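Local coordinates for DUF3887 domain-containing protein (Ruminococcus gnavus, PDB 4HYZ) that is of unknown function but belongs to the DUF3887 family of the NTF2 clan, whose members share a helix-covered, curved beta-sheet fold, at residues F11-V16 and C71-Q76; M21-I26 and M107-F112; Q28-E33 and I58-G63; I88-E93 and V97-A102. All coordinates share one frame; numbering follows the deposited sequence.

Contact 1: F11-V16 and C71-Q76; sequences FDKETV and CTYLGQ. With SO4 (sulfate ion), chain K; SO4 (sulfate ion), chain M.
Lys-13 lies over one face of the Tyr-73 ring. Its CG sits above the ring centre, 3.7 Å from the centroid and 11° off the normal, a CH-pi contact. CB reaches the hydroxyl end of the ring, at 3.7 Å from Tyr-73 CZ. With CG anti to the carbonyl carbon (chi1 -69°), the extended lysine chain carries its methylenes across the ring, and NZ emerges past its rim. There NZ bonds to O1 of sulfate K at 3.0 Å and to O1 of sulfate M at 3.3 Å. Val-16 meets the edge of the same ring, with CG1 4.1 Å from Tyr-73 CE1. Asp-12 caps the helix that carries Lys-13 and Val-16: its OD1 receives Thr-15 OG1 at 2.6 Å, and its OD2 receives Thr-15 N from above the carboxylate plane. Without the ring, as with an alanine here, the lysine methylenes would probably lose their aromatic platform and Val-16 its neighbour at the edge. Lys-13, Arg-17 and Tyr-73 of the third subunit also bond to these sulfates. Apolar packing thus holds the lysine stem, while its charged end binds sulfates, probably from the crystallisation liquor, that are shared with the third subunit.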
loop_
_atom_site.group_PDB
_atom_site.type_symbol
_atom_site.label_atom_id
_atom_site.label_comp_id
_atom_site.label_asym_id
_atom_site.label_seq_id
_atom_site.Cartn_x
_atom_site.Cartn_y
_atom_site.Cartn_z
ATOM N N PHE A 11 4.705 4.533 15.518
ATOM C CA PHE A 11 5.043 3.112 15.478
ATOM C C PHE A 11 6.297 2.905 14.624
ATOM O O PHE A 11 6.538 3.675 13.696
ATOM C CB PHE A 11 3.891 2.279 14.878
ATOM C CG PHE A 11 2.649 2.178 15.712
ATOM C CD1 PHE A 11 1.620 3.113 15.572
ATOM C CD2 PHE A 11 2.476 1.123 16.610
ATOM C CE1 PHE A 11 0.459 3.019 16.337
ATOM C CE2 PHE A 11 1.311 1.038 17.394
ATOM C CZ PHE A 11 0.306 1.981 17.246
ATOM N N ASP A 12 7.089 1.862 14.894
ATOM C CA ASP A 12 8.208 1.619 13.982
ATOM C C ASP A 12 8.284 0.138 13.721
ATOM O O ASP A 12 7.909 -0.662 14.573
ATOM C CB ASP A 12 9.529 2.239 14.444
ATOM C CG ASP A 12 10.203 1.473 15.508
ATOM O OD1 ASP A 12 9.875 1.706 16.684
ATOM O OD2 ASP A 12 11.033 0.599 15.169
ATOM N N LYS A 13 8.714 -0.226 12.519
ATOM C CA LYS A 13 8.690 -1.609 12.023
ATOM C C LYS A 13 9.417 -2.607 12.927
ATOM O O LYS A 13 8.842 -3.629 13.269
ATOM C CB LYS A 13 9.256 -1.698 10.605
ATOM C CG LYS A 13 8.370 -1.050 9.552
ATOM C CD LYS A 13 9.014 -1.208 8.193
ATOM C CE LYS A 13 8.538 -0.194 7.177
ATOM N NZ LYS A 13 9.316 -0.278 5.892
ATOM N N GLU A 14 10.656 -2.311 13.292
ATOM C CA GLU A 14 11.511 -3.148 14.124
ATOM C C GLU A 14 10.844 -3.433 15.488
ATOM O O GLU A 14 10.800 -4.584 15.885
ATOM C CB GLU A 14 12.879 -2.439 14.286
ATOM C CG GLU A 14 14.020 -3.287 14.819
ATOM C CD GLU A 14 15.288 -2.531 15.210
ATOM O OE1 GLU A 14 15.261 -1.278 15.276
ATOM O OE2 GLU A 14 16.298 -3.207 15.509
ATOM N N THR A 15 10.280 -2.413 16.164
ATOM C CA THR A 15 9.595 -2.566 17.454
ATOM C C THR A 15 8.370 -3.465 17.280
ATOM O O THR A 15 8.128 -4.335 18.110
ATOM C CB THR A 15 9.190 -1.190 17.999
ATOM O OG1 THR A 15 10.372 -0.442 18.126
ATOM C CG2 THR A 15 8.514 -1.250 19.377
ATOM N N VAL A 16 7.598 -3.230 16.211
ATOM C CA VAL A 16 6.379 -3.985 15.958
ATOM C C VAL A 16 6.719 -5.439 15.648
ATOM O O VAL A 16 6.088 -6.308 16.243
ATOM C CB VAL A 16 5.513 -3.342 14.857
ATOM C CG1 VAL A 16 4.354 -4.276 14.425
ATOM C CG2 VAL A 16 4.978 -1.999 15.353
ATOM N N CYS A 71 7.137 -9.822 7.098
ATOM C CA CYS A 71 6.184 -8.929 7.751
ATOM C C CYS A 71 5.579 -7.996 6.748
ATOM O O CYS A 71 6.321 -7.433 5.942
ATOM C CB CYS A 71 6.861 -8.127 8.853
ATOM S SG CYS A 71 6.989 -9.008 10.407
ATOM N N THR A 72 4.256 -7.761 6.860
ATOM C CA THR A 72 3.480 -6.759 6.108
ATOM C C THR A 72 2.873 -5.815 7.136
ATOM O O THR A 72 2.141 -6.272 7.996
ATOM C CB THR A 72 2.396 -7.414 5.230
ATOM O OG1 THR A 72 2.982 -8.394 4.388
ATOM C CG2 THR A 72 1.617 -6.405 4.434
ATOM N N TYR A 73 3.134 -4.518 7.033
ATOM C CA TYR A 73 2.688 -3.516 8.002
ATOM C C TYR A 73 1.481 -2.738 7.523
ATOM O O TYR A 73 1.398 -2.356 6.367
ATOM C CB TYR A 73 3.856 -2.552 8.353
ATOM C CG TYR A 73 5.048 -3.300 8.914
ATOM C CD1 TYR A 73 5.117 -3.624 10.269
ATOM C CD2 TYR A 73 6.081 -3.738 8.085
ATOM C CE1 TYR A 73 6.196 -4.340 10.791
ATOM C CE2 TYR A 73 7.169 -4.455 8.599
ATOM C CZ TYR A 73 7.226 -4.739 9.960
ATOM O OH TYR A 73 8.274 -5.458 10.497
ATOM N N LEU A 74 0.541 -2.496 8.435
ATOM C CA LEU A 74 -0.694 -1.772 8.143
ATOM C C LEU A 74 -1.023 -0.902 9.331
ATOM O O LEU A 74 -0.333 -0.936 10.348
ATOM C CB LEU A 74 -1.860 -2.751 7.844
ATOM C CG LEU A 74 -1.706 -3.725 6.655
ATOM C CD1 LEU A 74 -2.779 -4.809 6.706
ATOM C CD2 LEU A 74 -1.902 -2.996 5.329
ATOM N N GLY A 75 -2.060 -0.110 9.203
ATOM C CA GLY A 75 -2.453 0.776 10.297
ATOM C C GLY A 75 -3.910 1.141 10.219
ATOM O O GLY A 75 -4.609 0.840 9.236
ATOM N N GLN A 76 -4.377 1.765 11.276
ATOM C CA GLN A 76 -5.761 2.218 11.365
ATOM C C GLN A 76 -5.863 3.402 12.314
ATOM O O GLN A 76 -5.193 3.432 13.351
ATOM C CB GLN A 76 -6.669 1.070 11.865
ATOM C CG GLN A 76 -8.164 1.440 11.830
ATOM C CD GLN A 76 -9.105 0.356 12.317
ATOM O OE1 GLN A 76 -8.704 -0.738 12.678
ATOM N NE2 GLN A 76 -10.395 0.635 12.322
HETATM S S SO4 K . 6.342 -2.417 4.039
HETATM O O1 SO4 K . 7.700 -2.495 4.578
HETATM O O2 SO4 K . 6.431 -2.272 2.579
HETATM O O3 SO4 K . 5.569 -3.641 4.369
HETATM O O4 SO4 K . 5.586 -1.255 4.606
HETATM S S SO4 M . 13.306 0.202 6.000
HETATM O O1 SO4 M . 12.502 -1.025 6.177
HETATM O O2 SO4 M . 14.252 0.346 7.103
HETATM O O3 SO4 M . 14.049 0.075 4.749
HETATM O O4 SO4 M . 12.449 1.406 5.985
#

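Contact 2: M21-I26 and M107-F112; sequences MEDIEI and MNLVSF. With SO4 (sulfate ion), chain D.
Phe-112 holds its CG anti to the backbone N (chi1 -176°), which sends the ring from the strand toward Ile-24 and the helix backbone. CE2 ends 4.1 Å from Ile-24 CG1 and 3.9 Å from the carbonyl O of Asp-23. The phenyl and isoleucine side chains meet obliquely. Asp-23 and Leu-109 approach from opposite directions. Asp-23 OD2 lies 3.7 Å from Leu-109 CG, with both methyls nearly as near. This buried carboxylate has polar partners besides: Tyr-103 OH bonds to OD2, while Arg-38 makes a salt bridge to OD1. Arg-38 also bonds to Met-107 O and Asn-108 OD1, so it ties the helix to the loop. On the loop, Asn-108 ND2 gives a straight bond of 2.7 Å to O4 of sulfate D. Val-110 and Ser-111 together face Ala-102 in a classic beta bulge, where the chain turns a corner. A long helix laid against a curved antiparallel sheet is consistent with the NTF2-like fold.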
loop_
_atom_site.group_PDB
_atom_site.type_symbol
_atom_site.label_atom_id
_atom_site.label_comp_id
_atom_site.label_asym_id
_atom_site.label_seq_id
_atom_site.Cartn_x
_atom_site.Cartn_y
_atom_site.Cartn_z
HETATM N N MSE A 21 6.686 -11.109 17.303
HETATM C CA MSE A 21 7.371 -12.400 17.478
HETATM C C MSE A 21 7.275 -12.879 18.937
HETATM O O MSE A 21 6.991 -14.061 19.189
HETATM C CB MSE A 21 8.825 -12.300 17.038
HETATM C CG MSE A 21 8.960 -12.097 15.530
HETATM SE SE MSE A 21 10.820 -12.217 15.015
HETATM C CE MSE A 21 11.495 -10.519 15.750
ATOM N N GLU A 22 7.448 -11.952 19.890
ATOM C CA GLU A 22 7.327 -12.275 21.332
ATOM C C GLU A 22 5.905 -12.662 21.687
ATOM O O GLU A 22 5.699 -13.631 22.383
ATOM C CB GLU A 22 7.750 -11.081 22.180
ATOM C CG GLU A 22 9.248 -10.961 22.260
ATOM C CD GLU A 22 9.779 -9.612 22.674
ATOM O OE1 GLU A 22 8.994 -8.639 22.740
ATOM O OE2 GLU A 22 11.012 -9.514 22.846
ATOM N N ASP A 23 4.919 -11.916 21.177
ATOM C CA ASP A 23 3.511 -12.170 21.462
ATOM C C ASP A 23 3.027 -13.490 20.842
ATOM O O ASP A 23 2.178 -14.154 21.432
ATOM C CB ASP A 23 2.655 -10.975 21.015
ATOM C CG ASP A 23 2.882 -9.749 21.892
ATOM O OD1 ASP A 23 3.594 -9.870 22.930
ATOM O OD2 ASP A 23 2.383 -8.666 21.535
ATOM N N ILE A 24 3.572 -13.889 19.678
ATOM C CA ILE A 24 3.187 -15.175 19.073
ATOM C C ILE A 24 3.824 -16.307 19.902
ATOM O O ILE A 24 3.176 -17.327 20.113
ATOM C CB ILE A 24 3.517 -15.260 17.564
ATOM C CG1 ILE A 24 2.560 -14.342 16.782
ATOM C CG2 ILE A 24 3.467 -16.718 17.034
ATOM C CD1 ILE A 24 3.099 -13.931 15.413
ATOM N N GLU A 25 5.049 -16.102 20.418
ATOM C CA GLU A 25 5.697 -17.086 21.295
ATOM C C GLU A 25 4.906 -17.248 22.587
ATOM O O GLU A 25 4.766 -18.353 23.066
ATOM C CB GLU A 25 7.136 -16.690 21.622
ATOM C CG GLU A 25 8.095 -16.830 20.452
ATOM C CD GLU A 25 9.375 -16.019 20.589
ATOM O OE1 GLU A 25 9.498 -15.198 21.531
ATOM O OE2 GLU A 25 10.222 -16.141 19.682
ATOM N N ILE A 26 4.361 -16.164 23.140
ATOM C CA ILE A 26 3.538 -16.221 24.364
ATOM C C ILE A 26 2.236 -16.978 24.033
ATOM O O ILE A 26 1.797 -17.780 24.841
ATOM C CB ILE A 26 3.296 -14.809 24.983
ATOM C CG1 ILE A 26 4.619 -14.200 25.576
ATOM C CG2 ILE A 26 2.214 -14.858 26.065
ATOM C CD1 ILE A 26 4.678 -12.484 25.434
HETATM N N MSE A 107 1.942 -0.298 22.671
HETATM C CA MSE A 107 2.462 -1.597 22.197
HETATM C C MSE A 107 1.839 -2.788 22.931
HETATM O O MSE A 107 2.470 -3.859 23.104
HETATM C CB MSE A 107 4.010 -1.635 22.223
HETATM C CG MSE A 107 4.625 -0.764 21.091
HETATM SE SE MSE A 107 4.007 -1.260 19.301
HETATM C CE MSE A 107 4.504 -3.141 19.228
ATOM N N ASN A 108 0.548 -2.627 23.260
ATOM C CA ASN A 108 -0.243 -3.728 23.830
ATOM C C ASN A 108 -1.233 -4.172 22.757
ATOM O O ASN A 108 -1.639 -3.359 21.956
ATOM C CB ASN A 108 -0.914 -3.299 25.107
ATOM C CG ASN A 108 0.106 -2.948 26.156
ATOM O OD1 ASN A 108 1.063 -3.677 26.398
ATOM N ND2 ASN A 108 -0.090 -1.843 26.829
ATOM N N LEU A 109 -1.585 -5.445 22.707
ATOM C CA LEU A 109 -2.481 -5.953 21.661
ATOM C C LEU A 109 -3.909 -5.410 21.733
ATOM O O LEU A 109 -4.489 -5.279 22.809
ATOM C CB LEU A 109 -2.554 -7.488 21.710
ATOM C CG LEU A 109 -1.273 -8.259 21.379
ATOM C CD1 LEU A 109 -1.392 -9.721 21.883
ATOM C CD2 LEU A 109 -0.977 -8.218 19.871
ATOM N N VAL A 110 -4.490 -5.150 20.551
ATOM C CA VAL A 110 -5.907 -4.791 20.452
ATOM C C VAL A 110 -6.590 -5.892 19.637
ATOM O O VAL A 110 -7.814 -5.980 19.608
ATOM C CB VAL A 110 -6.193 -3.373 19.877
ATOM C CG1 VAL A 110 -5.693 -2.283 20.822
ATOM C CG2 VAL A 110 -5.605 -3.201 18.479
ATOM N N SER A 111 -5.782 -6.731 18.976
ATOM C CA SER A 111 -6.272 -7.789 18.078
ATOM C C SER A 111 -5.182 -8.826 17.853
ATOM O O SER A 111 -4.008 -8.486 17.723
ATOM C CB SER A 111 -6.702 -7.180 16.739
ATOM O OG SER A 111 -7.233 -8.181 15.891
ATOM N N PHE A 112 -5.581 -10.083 17.782
ATOM C CA PHE A 112 -4.669 -11.204 17.570
ATOM C C PHE A 112 -5.434 -12.260 16.820
ATOM O O PHE A 112 -6.383 -12.807 17.374
ATOM C CB PHE A 112 -4.126 -11.748 18.920
ATOM C CG PHE A 112 -3.086 -12.853 18.802
ATOM C CD1 PHE A 112 -3.464 -14.160 18.504
ATOM C CD2 PHE A 112 -1.741 -12.596 19.047
ATOM C CE1 PHE A 112 -2.513 -15.176 18.407
ATOM C CE2 PHE A 112 -0.788 -13.616 18.947
ATOM C CZ PHE A 112 -1.178 -14.890 18.595
HETATM S S SO4 D . -2.745 0.287 27.489
HETATM O O1 SO4 D . -3.830 1.221 27.222
HETATM O O2 SO4 D . -1.638 1.037 28.096
HETATM O O3 SO4 D . -3.237 -0.827 28.405
HETATM O O4 SO4 D . -2.257 -0.264 26.254
#

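Contact 3: Q28-E33 and I58-G63; sequences QSKDYE and ILEKQG
The apolar part of the contact is Gln-28 against Leu-59. The two side chains cross at about a right angle. Leu-59 CD2 touches Gln-28 CA at 3.8 Å and Gln-28 CG at 3.9 Å, so the leucine methyl rests on the glutamine stem and not on its amide. Leu-59 has CG anti to the backbone N (chi1 174°), which directs its methyls at Gln-28. The amide passes beyond, and its NE2 bonds to Tyr-92 OH. The charged part is a salt bridge at the surface, between Lys-30 and Glu-60. The lysine is extended beyond CG, while the glutamate bends at chi2 (94°) to meet it from the opposite direction. Lys-30 NZ is 3.4 Å from Glu-60 OE2 and 3.5 Å from OE1, nearly even between the two oxygens; at this distance the salt bridge is a long one. Within 58-63, Gln-62 NE2 donates to Ile-58 O at 3.2 Å, with Ile-58 O in the amide plane of Gln-62. A type I turn runs from Glu-60 to the positive-phi Gly-63. The contact joins the C-terminal part of helix 13-28, just before helix 32-36, to the C-terminal part of helix 49-60, and strand 81-92 lies beside both through Tyr-92.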
loop_
_atom_site.group_PDB
_atom_site.type_symbol
_atom_site.label_atom_id
_atom_site.label_comp_id
_atom_site.label_asym_id
_atom_site.label_seq_id
_atom_site.Cartn_x
_atom_site.Cartn_y
_atom_site.Cartn_z
ATOM N N GLN A 28 1.893 -19.344 21.698
ATOM C CA GLN A 28 2.282 -20.758 21.537
ATOM C C GLN A 28 2.619 -21.446 22.867
ATOM O O GLN A 28 2.619 -22.673 22.912
ATOM C CB GLN A 28 3.477 -20.915 20.583
ATOM C CG GLN A 28 3.164 -20.571 19.124
ATOM C CD GLN A 28 4.413 -20.398 18.290
ATOM O OE1 GLN A 28 5.566 -20.329 18.777
ATOM N NE2 GLN A 28 4.215 -20.302 17.005
ATOM N N SER A 29 2.929 -20.683 23.938
ATOM C CA SER A 29 3.307 -21.239 25.243
ATOM C C SER A 29 2.150 -21.953 25.946
ATOM O O SER A 29 2.390 -22.737 26.870
ATOM C CB SER A 29 3.851 -20.133 26.141
ATOM O OG SER A 29 2.813 -19.281 26.594
ATOM N N LYS A 30 0.898 -21.681 25.508
ATOM C CA LYS A 30 -0.366 -22.245 26.036
ATOM C C LYS A 30 -0.711 -21.636 27.410
ATOM O O LYS A 30 -1.668 -22.071 28.049
ATOM C CB LYS A 30 -0.376 -23.800 26.094
ATOM C CG LYS A 30 -0.015 -24.476 24.768
ATOM C CD LYS A 30 -0.199 -25.987 24.800
ATOM C CE LYS A 30 0.579 -26.616 23.668
ATOM N NZ LYS A 30 0.370 -28.087 23.559
ATOM N N ASP A 31 0.035 -20.599 27.840
ATOM C CA ASP A 31 -0.220 -19.880 29.093
ATOM C C ASP A 31 -1.227 -18.760 28.791
ATOM O O ASP A 31 -0.839 -17.668 28.357
ATOM C CB ASP A 31 1.097 -19.335 29.689
ATOM C CG ASP A 31 0.989 -18.702 31.055
ATOM O OD1 ASP A 31 -0.113 -18.248 31.417
ATOM O OD2 ASP A 31 2.007 -18.620 31.747
ATOM N N TYR A 32 -2.522 -19.052 29.008
ATOM C CA TYR A 32 -3.633 -18.139 28.746
ATOM C C TYR A 32 -3.481 -16.783 29.468
ATOM O O TYR A 32 -3.688 -15.743 28.847
ATOM C CB TYR A 32 -4.982 -18.790 29.128
ATOM C CG TYR A 32 -6.145 -17.828 29.062
ATOM C CD1 TYR A 32 -6.474 -17.181 27.873
ATOM C CD2 TYR A 32 -6.871 -17.506 30.201
ATOM C CE1 TYR A 32 -7.507 -16.245 27.817
ATOM C CE2 TYR A 32 -7.925 -16.595 30.153
ATOM C CZ TYR A 32 -8.230 -15.953 28.963
ATOM O OH TYR A 32 -9.262 -15.054 28.925
ATOM N N GLU A 33 -3.155 -16.805 30.771
ATOM C CA GLU A 33 -3.026 -15.590 31.566
ATOM C C GLU A 33 -1.869 -14.695 31.086
ATOM O O GLU A 33 -2.046 -13.471 31.098
ATOM C CB GLU A 33 -2.907 -15.906 33.078
ATOM C CG GLU A 33 -4.168 -16.552 33.660
ATOM C CD GLU A 33 -5.479 -15.772 33.634
ATOM O OE1 GLU A 33 -5.443 -14.528 33.499
ATOM O OE2 GLU A 33 -6.544 -16.407 33.806
ATOM N N ILE A 58 -6.329 -25.530 16.897
ATOM C CA ILE A 58 -5.921 -25.291 15.505
ATOM C C ILE A 58 -4.381 -25.225 15.427
ATOM O O ILE A 58 -3.798 -25.779 14.493
ATOM C CB ILE A 58 -6.612 -24.006 14.919
ATOM C CG1 ILE A 58 -8.149 -24.183 14.889
ATOM C CG2 ILE A 58 -6.102 -23.677 13.514
ATOM C CD1 ILE A 58 -8.947 -22.887 15.014
ATOM N N LEU A 59 -3.737 -24.566 16.415
ATOM C CA LEU A 59 -2.279 -24.426 16.509
ATOM C C LEU A 59 -1.589 -25.790 16.575
ATOM O O LEU A 59 -0.609 -25.990 15.851
ATOM C CB LEU A 59 -1.858 -23.556 17.721
ATOM C CG LEU A 59 -0.336 -23.447 18.006
ATOM C CD1 LEU A 59 0.386 -22.703 16.890
ATOM C CD2 LEU A 59 -0.068 -22.801 19.354
ATOM N N GLU A 60 -2.094 -26.725 17.428
ATOM C CA GLU A 60 -1.518 -28.066 17.598
ATOM C C GLU A 60 -1.440 -28.833 16.263
ATOM O O GLU A 60 -0.496 -29.590 16.058
ATOM C CB GLU A 60 -2.311 -28.890 18.628
ATOM C CG GLU A 60 -1.634 -29.065 19.982
ATOM C CD GLU A 60 -2.019 -28.060 21.060
ATOM O OE1 GLU A 60 -1.646 -26.867 20.933
ATOM O OE2 GLU A 60 -2.665 -28.478 22.051
ATOM N N LYS A 61 -2.406 -28.597 15.348
ATOM C CA LYS A 61 -2.501 -29.256 14.032
ATOM C C LYS A 61 -1.399 -28.798 13.055
ATOM O O LYS A 61 -1.235 -29.414 12.009
ATOM C CB LYS A 61 -3.882 -28.984 13.390
ATOM C CG LYS A 61 -5.081 -29.671 14.049
ATOM C CD LYS A 61 -6.397 -29.108 13.480
ATOM C CE LYS A 61 -7.596 -30.003 13.714
ATOM N NZ LYS A 61 -8.121 -29.900 15.101
ATOM N N GLN A 62 -0.668 -27.711 13.379
ATOM C CA GLN A 62 0.377 -27.145 12.516
ATOM C C GLN A 62 1.725 -27.819 12.705
ATOM O O GLN A 62 2.602 -27.690 11.851
ATOM C CB GLN A 62 0.546 -25.637 12.785
ATOM C CG GLN A 62 -0.721 -24.806 12.653
ATOM C CD GLN A 62 -1.466 -25.081 11.383
ATOM O OE1 GLN A 62 -0.918 -24.996 10.275
ATOM N NE2 GLN A 62 -2.729 -25.447 11.532
ATOM N N GLY A 63 1.897 -28.491 13.830
ATOM C CA GLY A 63 3.169 -29.104 14.163
ATOM C C GLY A 63 4.099 -28.093 14.801
ATOM O O GLY A 63 3.683 -26.992 15.174
#

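Contact 4: I88-E93 and V97-A102; sequences IVVKYE and VNYSLA
The rings of Tyr-92 and Tyr-99 meet by their hydroxyl ends, and the two side chains cross at about a right angle. Each hydroxyl lies at the edge of the other ring, and Tyr-92 OH is 2.7 Å from Tyr-99 OH in a hydrogen bond that either could donate. Tyr-92 OH also takes a hydrogen bond from Gln-28 NE2. Val-97 also stands at the edge of the Tyr-92 ring, where its CG2 touches CD2 at 3.7 Å. Val-90 comes obliquely at the Tyr-99 ring, with CG2 3.5 Å from CD1. Tyr-92 has CG anti to its carbonyl carbon (chi1 -64°), which turns the ring edge to Val-97. These residues belong to the antiparallel hairpin of strands 81-92 and 95-103. Ile-88 with Tyr-99 and Val-90 with Val-97 are hydrogen-bonded pairs. Between them, Val-89 and Asn-98 form a non-hydrogen-bonded pair on the other face, side by side, with Val-89 CG2 3.4 Å from Asn-98 OD1. A phenylalanine at Tyr-92 would probably keep the packing on Val-97 but leave the Tyr-99 hydroxyl and the Gln-28 amide each short of a partner. Tyr-99 OH also bonds to Tyr-55 OH of helix 49-60, and Ile-24 of helix 13-28 packs against Ile-88, Val-90 and Tyr-99.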
loop_
_atom_site.group_PDB
_atom_site.type_symbol
_atom_site.label_atom_id
_atom_site.label_comp_id
_atom_site.label_asym_id
_atom_site.label_seq_id
_atom_site.Cartn_x
_atom_site.Cartn_y
_atom_site.Cartn_z
ATOM N N ILE A 88 2.332 -11.272 9.860
ATOM C CA ILE A 88 3.641 -11.930 9.936
ATOM C C ILE A 88 3.479 -13.412 9.623
ATOM O O ILE A 88 2.532 -14.057 10.069
ATOM C CB ILE A 88 4.354 -11.664 11.304
ATOM C CG1 ILE A 88 5.760 -12.346 11.399
ATOM C CG2 ILE A 88 3.457 -11.990 12.501
ATOM C CD1 ILE A 88 6.631 -11.851 12.604
ATOM N N VAL A 89 4.380 -13.914 8.791
ATOM C CA VAL A 89 4.412 -15.313 8.393
ATOM C C VAL A 89 5.053 -16.117 9.513
ATOM O O VAL A 89 6.124 -15.754 9.996
ATOM C CB VAL A 89 5.166 -15.527 7.051
ATOM C CG1 VAL A 89 5.322 -17.010 6.730
ATOM C CG2 VAL A 89 4.464 -14.806 5.915
ATOM N N VAL A 90 4.391 -17.192 9.931
ATOM C CA VAL A 90 4.942 -18.126 10.912
ATOM C C VAL A 90 5.016 -19.479 10.193
ATOM O O VAL A 90 4.005 -19.984 9.688
ATOM C CB VAL A 90 4.202 -18.168 12.264
ATOM C CG1 VAL A 90 4.926 -19.085 13.227
ATOM C CG2 VAL A 90 4.088 -16.765 12.864
ATOM N N LYS A 91 6.229 -19.999 10.056
ATOM C CA LYS A 91 6.455 -21.269 9.344
ATOM C C LYS A 91 6.442 -22.431 10.340
ATOM O O LYS A 91 7.253 -22.455 11.261
ATOM C CB LYS A 91 7.778 -21.245 8.535
ATOM C CG LYS A 91 8.021 -19.934 7.781
ATOM C CD LYS A 91 9.277 -19.980 6.924
ATOM C CE LYS A 91 9.386 -18.784 6.014
ATOM N NZ LYS A 91 10.706 -18.731 5.341
ATOM N N TYR A 92 5.443 -23.318 10.211
ATOM C CA TYR A 92 5.308 -24.534 11.030
ATOM C C TYR A 92 5.654 -25.724 10.157
ATOM O O TYR A 92 5.739 -25.578 8.929
ATOM C CB TYR A 92 3.892 -24.688 11.617
ATOM C CG TYR A 92 3.495 -23.603 12.593
ATOM C CD1 TYR A 92 3.900 -23.648 13.923
ATOM C CD2 TYR A 92 2.687 -22.540 12.193
ATOM C CE1 TYR A 92 3.563 -22.631 14.819
ATOM C CE2 TYR A 92 2.315 -21.539 13.084
ATOM C CZ TYR A 92 2.751 -21.588 14.400
ATOM O OH TYR A 92 2.389 -20.585 15.277
ATOM N N GLU A 93 5.826 -26.904 10.768
ATOM C CA GLU A 93 6.140 -28.143 10.062
ATOM C C GLU A 93 5.074 -28.468 9.009
ATOM O O GLU A 93 5.426 -28.904 7.907
ATOM C CB GLU A 93 6.290 -29.299 11.058
ATOM C CG GLU A 93 7.621 -30.028 10.960
ATOM N N VAL A 97 1.728 -20.015 8.128
ATOM C CA VAL A 97 0.511 -19.464 8.730
ATOM C C VAL A 97 0.693 -17.959 8.833
ATOM O O VAL A 97 1.741 -17.514 9.302
ATOM C CB VAL A 97 0.222 -20.128 10.113
ATOM C CG1 VAL A 97 -0.893 -19.407 10.863
ATOM C CG2 VAL A 97 -0.122 -21.612 9.951
ATOM N N ASN A 98 -0.298 -17.182 8.388
ATOM C CA ASN A 98 -0.238 -15.720 8.457
ATOM C C ASN A 98 -0.974 -15.198 9.697
ATOM O O ASN A 98 -2.207 -15.235 9.752
ATOM C CB ASN A 98 -0.822 -15.063 7.195
ATOM C CG ASN A 98 -0.069 -15.342 5.923
ATOM O OD1 ASN A 98 1.068 -14.922 5.718
ATOM N ND2 ASN A 98 -0.721 -15.999 5.012
ATOM N N TYR A 99 -0.231 -14.685 10.673
ATOM C CA TYR A 99 -0.856 -14.092 11.854
ATOM C C TYR A 99 -1.107 -12.604 11.643
ATOM O O TYR A 99 -0.246 -11.934 11.081
ATOM C CB TYR A 99 0.042 -14.271 13.082
ATOM C CG TYR A 99 -0.030 -15.616 13.765
ATOM C CD1 TYR A 99 0.642 -16.722 13.242
ATOM C CD2 TYR A 99 -0.605 -15.743 15.023
ATOM C CE1 TYR A 99 0.697 -17.932 13.934
ATOM C CE2 TYR A 99 -0.570 -16.951 15.716
ATOM C CZ TYR A 99 0.086 -18.042 15.170
ATOM O OH TYR A 99 0.136 -19.226 15.855
ATOM N N SER A 100 -2.241 -12.080 12.134
ATOM C CA SER A 100 -2.566 -10.641 12.086
ATOM C C SER A 100 -2.666 -10.126 13.502
ATOM O O SER A 100 -3.533 -10.571 14.250
ATOM C CB SER A 100 -3.874 -10.377 11.343
ATOM O OG SER A 100 -3.775 -10.886 10.033
ATOM N N LEU A 101 -1.774 -9.213 13.862
ATOM C CA LEU A 101 -1.708 -8.596 15.177
ATOM C C LEU A 101 -1.819 -7.111 15.036
ATOM O O LEU A 101 -1.266 -6.544 14.095
ATOM C CB LEU A 101 -0.372 -8.954 15.890
ATOM C CG LEU A 101 -0.296 -10.292 16.627
ATOM C CD1 LEU A 101 -0.383 -11.477 15.671
ATOM C CD2 LEU A 101 1.005 -10.412 17.383
ATOM N N ALA A 102 -2.501 -6.468 15.975
ATOM C CA ALA A 102 -2.635 -5.019 15.991
ATOM C C ALA A 102 -2.343 -4.516 17.383
ATOM O O ALA A 102 -2.672 -5.177 18.366
ATOM C CB ALA A 102 -4.026 -4.591 15.514
#

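How the contacts relate
From the N terminus, helix 13-28 opens contact 1 and then contact 2. Contact 3 starts at the end of this helix and closes first, at 58-63, so it nests inside the loops of both. Contact 1 closes next, on strand 65-78. Contact 4 follows as a short hairpin closure. Contact 2 closes last, at 107-112; it crosses contact 1 and encloses contact 4. Contacts 1 and 2 pin the two halves of one helix to the sheet. They meet where Met-107 packs on Phe-11 and Val-16. Contact 4 touches all the others, through Cys-71, Phe-112 and Gln-62 among others. Contact 3 lies on the opposite side of the chain's centre from contact 1.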